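Local coordinates for methyl-accepting/DNA response regulator (Bacillus cereus, PDB 3D6W), which probably binds DNA through its LytTR domain, the part in this chain, as the output end of a phosphorelay response regulator, at residues I14-M22 and Y32-G40. Numbering follows the deposited sequence.
Sequences IPVPFSKVM and YVNAEELTG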
# COMPACT_ATOMS: atom_id res chain seq x y z
N ILE A 14 -11.74 16.33 12.45
CA ILE A 14 -11.83 15.43 11.32
C ILE A 14 -10.48 14.74 11.15
O ILE A 14 -9.49 15.40 10.84
CB ILE A 14 -12.34 16.20 10.08
CG1 ILE A 14 -13.71 16.84 10.43
CG2 ILE A 14 -12.39 15.29 8.84
CD1 ILE A 14 -14.58 17.17 9.29
N PRO A 15 -10.43 13.41 11.40
CA PRO A 15 -9.24 12.62 11.06
C PRO A 15 -9.07 12.51 9.55
O PRO A 15 -10.00 12.16 8.84
CB PRO A 15 -9.51 11.24 11.68
CG PRO A 15 -10.74 11.37 12.51
CD PRO A 15 -11.47 12.58 12.05
N VAL A 16 -7.88 12.87 9.07
CA VAL A 16 -7.53 12.83 7.64
C VAL A 16 -6.28 11.93 7.50
O VAL A 16 -5.36 12.09 8.28
CB VAL A 16 -7.26 14.28 7.13
CG1 VAL A 16 -6.92 14.31 5.64
CG2 VAL A 16 -8.44 15.16 7.44
N PRO A 17 -6.26 10.99 6.57
CA PRO A 17 -5.05 10.21 6.34
C PRO A 17 -3.93 11.07 5.82
O PRO A 17 -4.18 12.03 5.11
CB PRO A 17 -5.44 9.22 5.23
CG PRO A 17 -6.84 9.36 4.99
CD PRO A 17 -7.34 10.61 5.64
N PHE A 18 -2.70 10.73 6.16
CA PHE A 18 -1.54 11.48 5.66
C PHE A 18 -1.57 11.64 4.14
O PHE A 18 -1.19 12.67 3.60
CB PHE A 18 -0.21 10.83 6.08
CG PHE A 18 0.10 10.96 7.55
CD1 PHE A 18 -0.52 11.91 8.37
CD2 PHE A 18 1.06 10.15 8.11
CE1 PHE A 18 -0.22 12.02 9.72
CE2 PHE A 18 1.38 10.26 9.47
CZ PHE A 18 0.72 11.20 10.27
N SER A 19 -2.06 10.60 3.47
CA SER A 19 -2.11 10.55 2.01
C SER A 19 -2.98 11.66 1.38
O SER A 19 -2.79 12.01 0.23
CB SER A 19 -2.60 9.14 1.59
OG SER A 19 -4.01 9.00 1.73
N LYS A 20 -3.93 12.19 2.15
CA LYS A 20 -4.83 13.21 1.72
C LYS A 20 -4.39 14.61 2.14
O LYS A 20 -5.02 15.62 1.76
CB LYS A 20 -6.23 12.92 2.28
CG LYS A 20 -6.77 11.56 1.91
CD LYS A 20 -7.84 11.60 0.84
CE LYS A 20 -9.28 11.50 1.46
NZ LYS A 20 -10.30 12.51 0.86
N VAL A 21 -3.31 14.71 2.90
CA VAL A 21 -2.73 16.03 3.24
C VAL A 21 -1.86 16.53 2.07
O VAL A 21 -0.91 15.83 1.66
CB VAL A 21 -1.90 15.96 4.55
CG1 VAL A 21 -1.35 17.38 4.95
CG2 VAL A 21 -2.76 15.32 5.67
N MSE A 22 -2.20 17.70 1.55
CA MSE A 22 -1.52 18.30 0.42
C MSE A 22 -0.32 19.15 0.86
O MSE A 22 0.75 19.08 0.27
CB MSE A 22 -2.51 19.18 -0.37
CG MSE A 22 -3.70 18.43 -0.88
SE MSE A 22 -4.97 19.43 -1.96
CE MSE A 22 -5.33 20.74 -0.57
N TYR A 32 -2.04 25.29 9.75
CA TYR A 32 -3.19 24.91 8.96
C TYR A 32 -2.79 23.69 8.18
O TYR A 32 -1.81 23.71 7.46
CB TYR A 32 -3.58 26.03 8.01
CG TYR A 32 -4.24 27.15 8.73
CD1 TYR A 32 -3.49 28.22 9.25
CD2 TYR A 32 -5.61 27.14 8.92
CE1 TYR A 32 -4.09 29.25 9.93
CE2 TYR A 32 -6.24 28.17 9.60
CZ TYR A 32 -5.47 29.22 10.11
OH TYR A 32 -6.11 30.23 10.79
N VAL A 33 -3.55 22.62 8.35
CA VAL A 33 -3.42 21.40 7.59
C VAL A 33 -4.43 21.46 6.43
O VAL A 33 -5.64 21.47 6.64
CB VAL A 33 -3.63 20.16 8.51
CG1 VAL A 33 -3.19 18.90 7.79
CG2 VAL A 33 -2.85 20.30 9.81
N ASN A 34 -3.89 21.56 5.22
CA ASN A 34 -4.64 21.61 3.98
C ASN A 34 -4.74 20.22 3.32
O ASN A 34 -3.79 19.74 2.69
CB ASN A 34 -3.98 22.57 3.01
CG ASN A 34 -4.15 24.03 3.42
OD1 ASN A 34 -3.43 24.54 4.30
ND2 ASN A 34 -5.08 24.72 2.75
N ALA A 35 -5.91 19.60 3.48
CA ALA A 35 -6.22 18.27 2.96
C ALA A 35 -7.09 18.43 1.71
O ALA A 35 -7.58 19.52 1.40
CB ALA A 35 -6.92 17.42 4.01
N GLU A 36 -7.26 17.35 0.98
CA GLU A 36 -7.85 17.47 -0.35
C GLU A 36 -9.25 18.10 -0.33
O GLU A 36 -9.59 18.89 -1.21
CB GLU A 36 -7.93 16.11 -1.02
CG GLU A 36 -6.61 15.46 -1.31
CD GLU A 36 -6.79 14.06 -1.79
OE1 GLU A 36 -7.91 13.55 -1.71
OE2 GLU A 36 -5.83 13.44 -2.24
N GLU A 37 -10.04 17.74 0.69
CA GLU A 37 -11.42 18.15 0.79
C GLU A 37 -11.68 19.13 1.93
O GLU A 37 -12.78 19.65 2.01
CB GLU A 37 -12.31 16.91 1.01
CG GLU A 37 -12.43 15.99 -0.21
CD GLU A 37 -13.35 14.76 0.05
OE1 GLU A 37 -13.88 14.61 1.19
OE2 GLU A 37 -13.57 13.97 -0.92
N LEU A 38 -10.74 19.34 2.84
CA LEU A 38 -10.94 20.36 3.88
C LEU A 38 -9.65 20.90 4.47
O LEU A 38 -8.56 20.37 4.21
CB LEU A 38 -11.95 19.91 4.96
CG LEU A 38 -11.74 18.92 6.13
CD1 LEU A 38 -10.48 18.09 6.00
CD2 LEU A 38 -11.77 19.65 7.48
N THR A 39 -9.79 21.99 5.22
CA THR A 39 -8.70 22.63 5.89
C THR A 39 -9.02 22.83 7.34
O THR A 39 -10.15 23.00 7.72
CB THR A 39 -8.29 23.94 5.20
OG1 THR A 39 -7.90 23.61 3.86
CG2 THR A 39 -7.04 24.58 5.93
N GLY A 40 -8.01 22.76 8.16
CA GLY A 40 -8.26 22.80 9.57
C GLY A 40 -6.98 23.09 10.30
O GLY A 40 -5.92 23.17 9.73
O HOH W 1 -9.78 15.16 2.92
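Two backbone hydrogen bonds pair M22 and K20 with N34 and E36. M22 N donates to N34 O at 2.8 Å; E36 N reaches K20 O at 2.9 Å, with a more bent hydrogen (131°), and the same oxygen also receives a CA-H...O contact from A35. Between these bonds V21 and A35 form an antiparallel non-hydrogen-bonded pair, at the open end of the hairpin formed by strands 21-27 and 30-35 in the LytTR domain's five-stranded antiparallel sheet. Inside this hairpin V21 CG1 packs on V33 CG1 at 3.7 Å. Further apolar contacts come from strand 13-17, which pairs with strand 4-8 in a separate sheet: its V16 and I14 meet A35 and the loop residue L38. V16 splits its branches: CG1, anti to the backbone N (chi1 -179°), meets A35 CB at 3.5 Å, while CG2 touches L38 CD1 at 3.8 Å. The other L38 methyl, CD2, faces I14 CD1. M22, a selenomethionine, bends at chi3 (-58°), bringing CE over the A35 carbonyl. Toward solvent the charged contacts are looser: the kinked K20 chain lays CD against E36 OE1 (3.2 Å) and brings NZ within long salt-bridge distance of both E36 OE1 (3.7 Å) and E37 OE2 (4.0 Å).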